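Gram-negative insecticidal protein (Chromobacterium piscinae, PDB 6FBM) is an insecticidal toxin that, as a member of the MACPF and beta-tripod families, probably acts by forming pores in membranes of target insect cells. Local coordinates at residues A[140-145]-A[291-296]; A[169-174]-A[284-289]; A[391-396]-A[454-459]; A[486-491]-A[495-500]. All blocks are in the same frame, centred on the assembly; numbering follows the deposited sequence.

Contact 1: A[140-145]-A[291-296]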
# COMPACT_ATOMS: atom_id res chain seq x y z
N THR A 140 -13.93 20.72 38.07
CA THR A 140 -13.38 19.36 38.01
C THR A 140 -11.96 19.41 37.46
O THR A 140 -11.06 18.71 37.94
CB THR A 140 -14.26 18.47 37.13
OG1 THR A 140 -15.57 18.40 37.68
CG2 THR A 140 -13.67 17.05 37.00
N LEU A 141 -11.77 20.23 36.43
CA LEU A 141 -10.48 20.36 35.76
C LEU A 141 -9.41 20.98 36.65
O LEU A 141 -8.22 20.75 36.45
CB LEU A 141 -10.61 21.19 34.47
CG LEU A 141 -11.37 20.53 33.31
CD1 LEU A 141 -11.74 21.59 32.27
CD2 LEU A 141 -10.54 19.40 32.71
N ARG A 142 -9.84 21.75 37.65
CA ARG A 142 -8.92 22.38 38.61
C ARG A 142 -7.97 21.39 39.23
O ARG A 142 -6.81 21.74 39.47
CB ARG A 142 -9.71 23.09 39.71
CG ARG A 142 -8.96 24.23 40.40
CD ARG A 142 -9.81 25.48 40.46
NE ARG A 142 -11.09 25.22 41.12
CZ ARG A 142 -12.23 25.90 40.92
NH1 ARG A 142 -12.30 26.92 40.07
NH2 ARG A 142 -13.33 25.54 41.58
N SER A 143 -8.42 20.16 39.48
CA SER A 143 -7.55 19.10 40.01
C SER A 143 -6.77 18.32 38.94
O SER A 143 -6.10 17.34 39.26
CB SER A 143 -8.39 18.13 40.86
OG SER A 143 -9.19 17.30 40.04
N MET A 144 -6.85 18.74 37.68
CA MET A 144 -6.26 18.00 36.55
C MET A 144 -5.27 18.84 35.78
O MET A 144 -4.94 18.49 34.65
CB MET A 144 -7.39 17.55 35.61
CG MET A 144 -8.28 16.48 36.22
SD MET A 144 -9.82 16.38 35.32
CE MET A 144 -9.36 15.65 33.75
N LEU A 145 -4.78 19.93 36.38
CA LEU A 145 -3.90 20.85 35.69
C LEU A 145 -2.51 20.26 35.60
O LEU A 145 -2.07 19.55 36.51
CB LEU A 145 -3.83 22.18 36.44
CG LEU A 145 -5.14 22.91 36.68
CD1 LEU A 145 -4.84 24.23 37.37
CD2 LEU A 145 -5.90 23.15 35.39
N GLU A 291 -9.56 35.94 43.88
CA GLU A 291 -8.84 37.20 43.61
C GLU A 291 -8.05 37.07 42.32
O GLU A 291 -7.91 38.03 41.56
CB GLU A 291 -7.85 37.56 44.74
CG GLU A 291 -8.42 37.53 46.16
CD GLU A 291 -8.28 36.16 46.82
OE1 GLU A 291 -7.13 35.68 47.00
OE2 GLU A 291 -9.32 35.55 47.13
N ARG A 292 -7.49 35.89 42.11
CA ARG A 292 -6.71 35.56 40.92
C ARG A 292 -7.62 35.40 39.68
O ARG A 292 -7.28 35.89 38.60
CB ARG A 292 -5.88 34.30 41.20
CG ARG A 292 -4.91 33.87 40.11
CD ARG A 292 -3.99 34.97 39.62
NE ARG A 292 -2.96 34.40 38.75
CZ ARG A 292 -2.06 35.10 38.07
NH1 ARG A 292 -2.02 36.45 38.11
NH2 ARG A 292 -1.17 34.44 37.31
N ARG A 293 -8.77 34.75 39.85
CA ARG A 293 -9.78 34.63 38.79
C ARG A 293 -10.18 35.99 38.29
O ARG A 293 -10.35 36.21 37.10
CB ARG A 293 -11.06 33.95 39.29
CG ARG A 293 -10.92 32.48 39.67
CD ARG A 293 -12.18 31.94 40.30
NE ARG A 293 -11.88 30.76 41.10
CZ ARG A 293 -12.73 30.16 41.94
NH1 ARG A 293 -14.00 30.55 42.04
NH2 ARG A 293 -12.32 29.11 42.64
N VAL A 294 -10.34 36.91 39.23
CA VAL A 294 -10.83 38.22 38.93
C VAL A 294 -9.73 39.03 38.27
O VAL A 294 -10.02 39.69 37.28
CB VAL A 294 -11.43 38.91 40.20
CG1 VAL A 294 -11.67 40.40 39.99
CG2 VAL A 294 -12.74 38.23 40.58
N GLU A 295 -8.50 38.99 38.77
CA GLU A 295 -7.46 39.84 38.18
C GLU A 295 -7.13 39.40 36.77
O GLU A 295 -6.89 40.25 35.90
CB GLU A 295 -6.20 40.02 39.04
CG GLU A 295 -5.38 38.79 39.31
CD GLU A 295 -3.90 39.06 39.57
OE1 GLU A 295 -3.24 38.30 40.30
OE2 GLU A 295 -3.34 40.00 38.99
N LEU A 296 -7.16 38.09 36.53
CA LEU A 296 -6.96 37.56 35.18
C LEU A 296 -8.10 37.98 34.26
O LEU A 296 -7.85 38.48 33.16
CB LEU A 296 -6.78 36.04 35.19
CG LEU A 296 -5.51 35.52 35.87
CD1 LEU A 296 -5.51 34.00 35.88
CD2 LEU A 296 -4.25 36.06 35.21
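Arg142 and Arg293 make this contact alone, with one guanidinium group lying over the rim of the other near the protein surface. Along helix 290-298, the first side chain to note is Arg292, which turns into the protein instead of joining the pair. Its NH1 forms a salt bridge with Glu295 OE1 at 3.1 Å, its NE donates to Leu153 O and its NH2 to Met158 O, so this buried cation has several acceptors. Arg293 comes next. Its chain runs extended from CG to NE, carrying the flat head out from the helix until NH2 stands 3.4 Å from Arg142 NH1. Arg142 arrives at about a right angle to it, its chain bent at chi2 (131°) and chi3 (56°); the two planes end within 2° of parallel. Overlap is partial: Arg293 NH2 sits 3.3 Å above the Arg142 plane but off its centre. Glu295, three residues after Arg292, is the partner already met, and Leu296 lays CD2 over that guanidinium, 3.6 Å above the plane, where an apolar methyl suits a broad, weakly solvated face. Between Arg142 and Arg293 there is no hydrogen bond, since both nitrogens are donors. Each head is instead drawn to carbonyls of the loop before the helix: Arg293 NE binds Ala287 O, while weak bonds join Arg293 NH2 to Asp288 O and Arg142 NH1 to Ala285 O. The parallel pairing therefore probably reflects shared attraction to this loop's oxygens, whose partial negative charge would lower the cost of bringing two cations together.

Contact 2: A[169-174]-A[284-289]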
# COMPACT_ATOMS: atom_id res chain seq x y z
N PRO A 169 -5.92 32.75 26.68
CA PRO A 169 -6.90 33.12 27.71
C PRO A 169 -8.09 32.15 27.80
O PRO A 169 -8.76 32.11 28.85
CB PRO A 169 -7.37 34.49 27.26
CG PRO A 169 -7.23 34.46 25.77
CD PRO A 169 -6.05 33.58 25.46
N TYR A 170 -8.36 31.41 26.72
CA TYR A 170 -9.43 30.45 26.69
C TYR A 170 -8.89 29.12 26.22
O TYR A 170 -7.89 29.09 25.52
CB TYR A 170 -10.53 30.91 25.75
CG TYR A 170 -11.44 31.95 26.33
CD1 TYR A 170 -11.05 33.28 26.42
CD2 TYR A 170 -12.68 31.59 26.79
CE1 TYR A 170 -11.90 34.22 26.97
CE2 TYR A 170 -13.54 32.53 27.35
CZ TYR A 170 -13.15 33.84 27.42
OH TYR A 170 -14.02 34.74 27.97
N TYR A 171 -9.56 28.05 26.59
CA TYR A 171 -9.21 26.72 26.15
C TYR A 171 -10.42 26.01 25.55
O TYR A 171 -11.56 26.40 25.77
CB TYR A 171 -8.62 25.91 27.32
CG TYR A 171 -9.61 25.61 28.42
CD1 TYR A 171 -10.40 24.47 28.38
CD2 TYR A 171 -9.77 26.48 29.50
CE1 TYR A 171 -11.32 24.19 29.39
CE2 TYR A 171 -10.69 26.22 30.50
CZ TYR A 171 -11.45 25.07 30.46
OH TYR A 171 -12.36 24.81 31.43
N ILE A 172 -10.14 24.95 24.81
CA ILE A 172 -11.17 24.17 24.15
C ILE A 172 -11.79 23.22 25.16
O ILE A 172 -11.16 22.27 25.60
CB ILE A 172 -10.60 23.33 22.98
CG1 ILE A 172 -9.95 24.21 21.90
CG2 ILE A 172 -11.69 22.44 22.38
CD1 ILE A 172 -10.92 25.12 21.15
N SER A 173 -13.03 23.49 25.51
CA SER A 173 -13.78 22.66 26.45
C SER A 173 -14.75 21.73 25.78
O SER A 173 -15.07 20.67 26.32
CB SER A 173 -14.53 23.55 27.43
OG SER A 173 -15.11 22.77 28.44
N GLU A 174 -15.25 22.13 24.62
CA GLU A 174 -16.17 21.33 23.85
C GLU A 174 -15.94 21.64 22.37
O GLU A 174 -15.76 22.80 22.00
CB GLU A 174 -17.60 21.68 24.26
CG GLU A 174 -18.65 20.68 23.82
CD GLU A 174 -20.02 21.14 24.32
OE1 GLU A 174 -20.53 22.14 23.78
OE2 GLU A 174 -20.59 20.52 25.25
N TRP A 284 -9.13 31.66 33.45
CA TRP A 284 -9.25 32.28 34.78
C TRP A 284 -10.14 31.49 35.75
O TRP A 284 -9.77 31.31 36.90
CB TRP A 284 -9.65 33.76 34.72
CG TRP A 284 -10.85 34.11 33.91
CD1 TRP A 284 -12.17 33.92 34.25
CD2 TRP A 284 -10.84 34.79 32.65
NE1 TRP A 284 -12.98 34.44 33.26
CE2 TRP A 284 -12.19 34.98 32.27
CE3 TRP A 284 -9.83 35.25 31.80
CZ2 TRP A 284 -12.55 35.57 31.06
CZ3 TRP A 284 -10.17 35.84 30.60
CH2 TRP A 284 -11.51 36.01 30.24
N ALA A 285 -11.25 30.93 35.26
CA ALA A 285 -12.11 30.04 36.07
C ALA A 285 -11.37 28.85 36.71
O ALA A 285 -11.86 28.26 37.67
CB ALA A 285 -13.29 29.54 35.24
N LEU A 286 -10.19 28.50 36.19
CA LEU A 286 -9.37 27.42 36.73
C LEU A 286 -8.47 27.81 37.90
O LEU A 286 -7.89 26.94 38.56
CB LEU A 286 -8.48 26.85 35.62
CG LEU A 286 -9.22 26.30 34.40
CD1 LEU A 286 -8.22 26.06 33.27
CD2 LEU A 286 -9.94 25.02 34.79
N ALA A 287 -8.31 29.11 38.14
CA ALA A 287 -7.44 29.58 39.22
C ALA A 287 -8.05 29.22 40.58
O ALA A 287 -9.28 29.24 40.73
CB ALA A 287 -7.23 31.07 39.09
N ASP A 288 -7.20 28.87 41.54
CA ASP A 288 -7.65 28.47 42.90
C ASP A 288 -8.37 29.61 43.64
O ASP A 288 -9.48 29.41 44.14
CB ASP A 288 -6.48 27.98 43.77
CG ASP A 288 -5.94 26.63 43.34
OD1 ASP A 288 -6.69 25.80 42.78
OD2 ASP A 288 -4.76 26.37 43.59
N LYS A 289 -7.76 30.79 43.66
CA LYS A 289 -8.26 31.91 44.46
C LYS A 289 -9.20 32.82 43.65
O LYS A 289 -8.86 33.20 42.54
CB LYS A 289 -7.09 32.73 45.01
CG LYS A 289 -6.03 31.91 45.72
CD LYS A 289 -5.18 32.70 46.69
CE LYS A 289 -3.92 31.88 46.98
NZ LYS A 289 -3.28 32.09 48.32
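The rings of Tyr170 and Trp284 meet at a steep tilt, their planes 76° apart and the centroids of the phenol and of the indole's six-membered ring separated by 5.3 Å. The benzo end of the indole makes the contact: Trp284 CH2 lies 3.7 Å from Tyr170 CE1, and Trp284 CZ2 lies 3.5 Å from Tyr170 OH. Phe300 packs edge-to-face with both rings, so three aromatics close up together. A second flat group, the ring of Tyr171, receives Leu286, whose CD1 is 3.7 Å from Tyr171 CE2; Phe41 meets this tyrosine edge-to-face as well. Consecutive residues of a strand point to different sides, so Tyr170 packs with Trp284 and Phe300 while Tyr171 packs with Leu286 and Phe41. Trp284 has CG between its backbone N and carbonyl carbon (chi1 52°), and this rotation swings the indole over toward the start of the strand, where CZ3 also approaches Pro169 O at 4.4 Å. The neighbouring strand 280-282 pairs with strand 170-177, and the 3-10 turn at 284-286 follows directly, so the large side chains pack where the chain leaves the sheet for helix 290-298. No hydrogen bond crosses between the segments. Across the two segments cohesion is thus apolar burial, while backbone bonds of Pro169 to Ile283 and Tyr171 to Gln281, just before the turn, also tie the loop to the MACPF sheet.

Contact 3: A[391-396]-A[454-459]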
# COMPACT_ATOMS: atom_id res chain seq x y z
N ARG A 391 -41.50 63.70 -17.14
CA ARG A 391 -41.63 65.13 -17.24
C ARG A 391 -42.10 65.76 -15.95
O ARG A 391 -43.13 65.41 -15.43
CB ARG A 391 -42.58 65.51 -18.34
CG ARG A 391 -42.04 65.30 -19.73
CD ARG A 391 -42.67 66.28 -20.73
NE ARG A 391 -43.02 65.61 -21.98
CZ ARG A 391 -44.08 64.84 -22.15
NH1 ARG A 391 -44.93 64.59 -21.16
NH2 ARG A 391 -44.29 64.27 -23.33
N VAL A 392 -41.31 66.70 -15.45
CA VAL A 392 -41.74 67.53 -14.37
C VAL A 392 -42.68 68.59 -14.97
O VAL A 392 -43.63 69.00 -14.31
CB VAL A 392 -40.53 68.20 -13.68
CG1 VAL A 392 -40.97 69.08 -12.52
CG2 VAL A 392 -39.61 67.15 -13.13
N TRP A 393 -42.40 69.00 -16.21
CA TRP A 393 -43.07 70.13 -16.84
C TRP A 393 -42.82 70.14 -18.33
O TRP A 393 -41.75 69.74 -18.78
CB TRP A 393 -42.50 71.42 -16.26
CG TRP A 393 -42.91 72.68 -16.96
CD1 TRP A 393 -44.03 73.42 -16.72
CD2 TRP A 393 -42.19 73.35 -18.01
NE1 TRP A 393 -44.06 74.51 -17.57
CE2 TRP A 393 -42.95 74.50 -18.36
CE3 TRP A 393 -41.00 73.10 -18.68
CZ2 TRP A 393 -42.55 75.38 -19.36
CZ3 TRP A 393 -40.61 73.98 -19.68
CH2 TRP A 393 -41.37 75.10 -20.00
N ASP A 394 -43.81 70.62 -19.08
CA ASP A 394 -43.62 71.02 -20.47
C ASP A 394 -44.40 72.30 -20.78
O ASP A 394 -45.16 72.77 -19.95
CB ASP A 394 -44.00 69.86 -21.42
CG ASP A 394 -45.36 69.29 -21.16
OD1 ASP A 394 -46.36 69.93 -21.50
OD2 ASP A 394 -45.45 68.19 -20.62
N ASP A 395 -44.19 72.85 -22.00
CA ASP A 395 -44.81 74.12 -22.44
C ASP A 395 -46.15 73.96 -23.17
O ASP A 395 -46.55 74.86 -23.92
CB ASP A 395 -43.83 74.93 -23.30
CG ASP A 395 -43.82 74.50 -24.77
OD1 ASP A 395 -43.80 73.28 -25.05
OD2 ASP A 395 -43.84 75.38 -25.66
N ALA A 396 -46.84 72.84 -22.97
CA ALA A 396 -48.17 72.63 -23.58
C ALA A 396 -49.09 73.75 -23.15
O ALA A 396 -49.19 74.04 -21.93
CB ALA A 396 -48.74 71.27 -23.17
N ARG A 454 -33.16 80.08 -6.61
CA ARG A 454 -33.94 79.79 -7.82
C ARG A 454 -33.16 80.18 -9.07
O ARG A 454 -32.57 81.26 -9.13
CB ARG A 454 -35.26 80.56 -7.80
CG ARG A 454 -36.24 80.19 -8.91
CD ARG A 454 -37.51 81.00 -8.77
NE ARG A 454 -37.24 82.42 -9.04
CZ ARG A 454 -37.10 82.96 -10.24
NH1 ARG A 454 -37.21 82.21 -11.34
NH2 ARG A 454 -36.86 84.26 -10.35
N VAL A 455 -33.14 79.28 -10.04
CA VAL A 455 -32.46 79.54 -11.30
C VAL A 455 -33.39 80.23 -12.27
O VAL A 455 -32.98 81.17 -12.95
CB VAL A 455 -31.96 78.24 -11.94
CG1 VAL A 455 -31.27 78.51 -13.28
CG2 VAL A 455 -31.01 77.51 -10.97
N TRP A 456 -34.65 79.76 -12.33
CA TRP A 456 -35.58 80.10 -13.42
C TRP A 456 -36.97 79.53 -13.13
O TRP A 456 -37.13 78.62 -12.33
CB TRP A 456 -35.04 79.51 -14.71
CG TRP A 456 -35.83 79.75 -15.96
CD1 TRP A 456 -35.70 80.80 -16.80
CD2 TRP A 456 -36.81 78.89 -16.55
NE1 TRP A 456 -36.53 80.66 -17.87
CE2 TRP A 456 -37.23 79.49 -17.75
CE3 TRP A 456 -37.36 77.66 -16.19
CZ2 TRP A 456 -38.18 78.92 -18.59
CZ3 TRP A 456 -38.31 77.09 -17.04
CH2 TRP A 456 -38.71 77.72 -18.22
N TRP A 457 -37.98 80.14 -13.74
CA TRP A 457 -39.34 79.61 -13.83
C TRP A 457 -39.92 80.01 -15.18
O TRP A 457 -39.37 80.88 -15.86
CB TRP A 457 -40.28 80.08 -12.70
CG TRP A 457 -40.18 81.54 -12.28
CD1 TRP A 457 -39.84 82.61 -13.06
CD2 TRP A 457 -40.45 82.07 -10.97
NE1 TRP A 457 -39.85 83.76 -12.32
CE2 TRP A 457 -40.21 83.47 -11.04
CE3 TRP A 457 -40.85 81.50 -9.75
CZ2 TRP A 457 -40.38 84.31 -9.92
CZ3 TRP A 457 -41.00 82.33 -8.66
CH2 TRP A 457 -40.76 83.72 -8.74
N ASP A 458 -41.02 79.38 -15.56
CA ASP A 458 -41.56 79.55 -16.90
C ASP A 458 -42.55 80.68 -17.04
O ASP A 458 -43.09 80.88 -18.11
CB ASP A 458 -42.22 78.23 -17.37
CG ASP A 458 -43.60 78.00 -16.77
OD1 ASP A 458 -43.71 78.04 -15.53
OD2 ASP A 458 -44.55 77.76 -17.52
N LYS A 459 -42.81 81.44 -15.96
CA LYS A 459 -43.90 82.42 -16.02
C LYS A 459 -43.66 83.47 -17.12
O LYS A 459 -42.53 83.94 -17.31
CB LYS A 459 -44.24 83.00 -14.65
CG LYS A 459 -43.24 83.95 -14.05
CD LYS A 459 -43.07 83.70 -12.53
CE LYS A 459 -44.31 83.83 -11.69
NZ LYS A 459 -43.94 84.17 -10.25
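A T-shaped tryptophan pair and a weak indole-carboxylate bond make this a buried, mixed contact between two short sheets of the C-terminal region, joining Trp393 to Trp456 and Asp458. The edge of Trp456 is directed at the face of Trp393, with six-membered-ring centroids 5.9 Å apart and planes at 77°; CH2 of each ring is 4.1 Å from the other. Trp456 extends this far because its CG is anti to the backbone N (chi1 -179°). Asp458 lies along the NE1-CZ2 side of the same indole: its CB packs 3.5 Å from Trp393 CZ2, and OD2 accepts a weak, bent bond from NE1 at 3.3 Å (128°). NE1 has its main acceptor in Lys465 O, while Asp458 OD1 is held by Tyr489 OH and Val467 N, so OD1 of the buried carboxylate has two donors and OD2 the weak indole bond. Trp393 is part of a classic beta bulge opposite Cys406, at a corner of the chain. Both segments contain Arg-Val-Trp-x-Asp, with closely similar backbone angles from valine to aspartate, and Asp395 binds Tyr429 OH much as Asp458 binds Tyr489 OH. Such recurrence, with related sheets packing tryptophans inward, is consistent with the internally repeated beta-tripod fold.

Contact 4: A[486-491]-A[495-500]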
# COMPACT_ATOMS: atom_id res chain seq x y z
N VAL A 486 -39.77 72.22 -9.45
CA VAL A 486 -40.97 72.20 -8.61
C VAL A 486 -42.11 72.62 -9.52
O VAL A 486 -41.99 73.63 -10.21
CB VAL A 486 -40.82 73.19 -7.43
CG1 VAL A 486 -42.01 73.13 -6.52
CG2 VAL A 486 -39.57 72.89 -6.62
N PRO A 487 -43.25 71.89 -9.52
CA PRO A 487 -44.32 72.18 -10.52
C PRO A 487 -45.24 73.39 -10.18
O PRO A 487 -46.44 73.37 -10.47
CB PRO A 487 -45.11 70.87 -10.55
CG PRO A 487 -44.98 70.34 -9.18
CD PRO A 487 -43.60 70.73 -8.67
N ASN A 488 -44.67 74.45 -9.62
CA ASN A 488 -45.41 75.63 -9.17
C ASN A 488 -44.43 76.78 -8.92
O ASN A 488 -43.20 76.59 -8.96
CB ASN A 488 -46.19 75.31 -7.90
CG ASN A 488 -45.28 74.93 -6.73
OD1 ASN A 488 -44.34 75.66 -6.38
ND2 ASN A 488 -45.54 73.75 -6.14
N TYR A 489 -44.97 77.96 -8.62
CA TYR A 489 -44.18 79.17 -8.44
C TYR A 489 -43.99 79.54 -6.98
O TYR A 489 -43.73 80.71 -6.68
CB TYR A 489 -44.82 80.35 -9.18
CG TYR A 489 -45.03 80.15 -10.66
CD1 TYR A 489 -43.99 79.75 -11.48
CD2 TYR A 489 -46.27 80.40 -11.27
CE1 TYR A 489 -44.17 79.57 -12.86
CE2 TYR A 489 -46.46 80.22 -12.64
CZ TYR A 489 -45.40 79.80 -13.43
OH TYR A 489 -45.56 79.63 -14.78
N ASN A 490 -44.06 78.57 -6.08
CA ASN A 490 -43.86 78.84 -4.66
C ASN A 490 -42.43 79.37 -4.44
O ASN A 490 -41.49 78.81 -4.98
CB ASN A 490 -44.08 77.59 -3.79
CG ASN A 490 -45.46 76.99 -3.95
OD1 ASN A 490 -46.35 77.57 -4.56
ND2 ASN A 490 -45.64 75.79 -3.43
N ASN A 491 -42.30 80.43 -3.62
CA ASN A 491 -41.05 81.18 -3.44
C ASN A 491 -40.93 81.66 -1.98
O ASN A 491 -41.46 82.71 -1.65
CB ASN A 491 -41.03 82.37 -4.41
CG ASN A 491 -39.72 83.17 -4.37
OD1 ASN A 491 -38.77 82.85 -3.66
ND2 ASN A 491 -39.67 84.24 -5.17
N SER A 495 -42.57 72.65 2.43
CA SER A 495 -42.18 71.29 2.79
C SER A 495 -42.92 70.21 2.00
O SER A 495 -42.45 69.07 1.93
CB SER A 495 -42.32 71.06 4.30
OG SER A 495 -43.64 71.35 4.71
N GLY A 496 -44.07 70.54 1.41
CA GLY A 496 -44.75 69.64 0.48
C GLY A 496 -43.99 69.48 -0.83
O GLY A 496 -43.89 68.37 -1.35
N ASP A 497 -43.45 70.58 -1.35
CA ASP A 497 -42.59 70.55 -2.54
C ASP A 497 -41.29 69.77 -2.28
O ASP A 497 -40.85 69.04 -3.16
CB ASP A 497 -42.24 71.96 -3.02
CG ASP A 497 -43.45 72.77 -3.42
OD1 ASP A 497 -44.25 72.28 -4.23
OD2 ASP A 497 -43.57 73.92 -2.94
N ILE A 498 -40.71 69.93 -1.09
CA ILE A 498 -39.52 69.17 -0.65
C ILE A 498 -39.83 67.67 -0.45
O ILE A 498 -39.01 66.82 -0.80
CB ILE A 498 -38.91 69.77 0.64
CG1 ILE A 498 -38.32 71.16 0.34
CG2 ILE A 498 -37.81 68.88 1.22
CD1 ILE A 498 -38.23 72.07 1.57
N GLU A 499 -41.00 67.37 0.10
CA GLU A 499 -41.46 65.98 0.26
C GLU A 499 -41.62 65.25 -1.06
O GLU A 499 -41.29 64.06 -1.16
CB GLU A 499 -42.80 65.91 1.02
CG GLU A 499 -42.68 65.43 2.45
CD GLU A 499 -42.16 64.01 2.52
OE1 GLU A 499 -42.77 63.09 1.92
OE2 GLU A 499 -41.12 63.82 3.20
N ARG A 500 -42.13 65.95 -2.06
CA ARG A 500 -42.33 65.39 -3.39
C ARG A 500 -41.02 64.82 -3.97
O ARG A 500 -41.05 63.81 -4.68
CB ARG A 500 -42.95 66.44 -4.33
CG ARG A 500 -43.05 66.07 -5.81
CD ARG A 500 -43.88 64.81 -6.06
NE ARG A 500 -45.31 65.11 -6.14
CZ ARG A 500 -45.91 65.72 -7.18
NH1 ARG A 500 -45.22 66.12 -8.24
NH2 ARG A 500 -47.21 65.96 -7.15
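Asp497 is gripped by two asparagines, Asn488 and Asn490, each donating from its amide ND2 to a different carboxylate oxygen. Asn488 ND2 reaches OD1 of Asp497 at 2.7 Å with an N-H...O angle of 157°; the oxygen lies in the Asn488 amide plane, while the donor approaches on the syn side, somewhat out of the carboxylate plane. Asn490 ND2 bonds to OD2 of Asp497 at 2.8 Å (146°), using the syn lone pair. Asparagine suits both places: a short neutral amide can donate to the carboxylate while its own oxygen remains available as an acceptor. Asn488 uses that second capacity in an Asx turn, its OD1 accepting from Asn490 N at 2.9 Å. Its chi1 of 62° folds the amide back beside the backbone, and the turn that results sets both donors before the same aspartate. The second kind of interaction is van der Waals packing. Val486 CG1 lies 3.3 Å from Asp497 OD1, an aliphatic methyl covering part of the carboxylate. Further out, Pro487 CG lies 4.3 Å from Arg500 NH1, a loose contact at the exposed rim where a rigid ring and a long flexible cation can both meet solvent. In the fold, the loop 486-491 leaves strand 484-486, an edge strand, within this chain, of a three-stranded antiparallel sheet, and helix 495-500 folds back over it. Val486 and Ile498 both touch Leu451 of strand 450-457, while Asn494 OD1, just ahead of the helix, accepts from Asp497 N, so the first turn of the helix is tied both to Asn494 and, through Asp497, to the loop 486-491.

Overall arrangement
The contacts form two groups on opposite sides of the chain's centre. Contacts 1 and 2 lie in the MACPF region with centres 6 Å apart and share the loop before helix 290-298: its side chains serve the buried aromatic contact 2, while its carbonyls receive the arginines of surface contact 1. Contacts 3 and 4, centred 13 Å apart in the C-terminal region, touch and share the region around strand 450-457. Contact 3 is buried and combines rings with a carboxylate; contact 4, partly buried, relies on amide-carboxylate bonds. About 47 Å separates the nearest atoms of contacts 2 and 4. Rings dominate both buried contacts, but contacts 3 and 4 also bury carboxylates, met by polar partners.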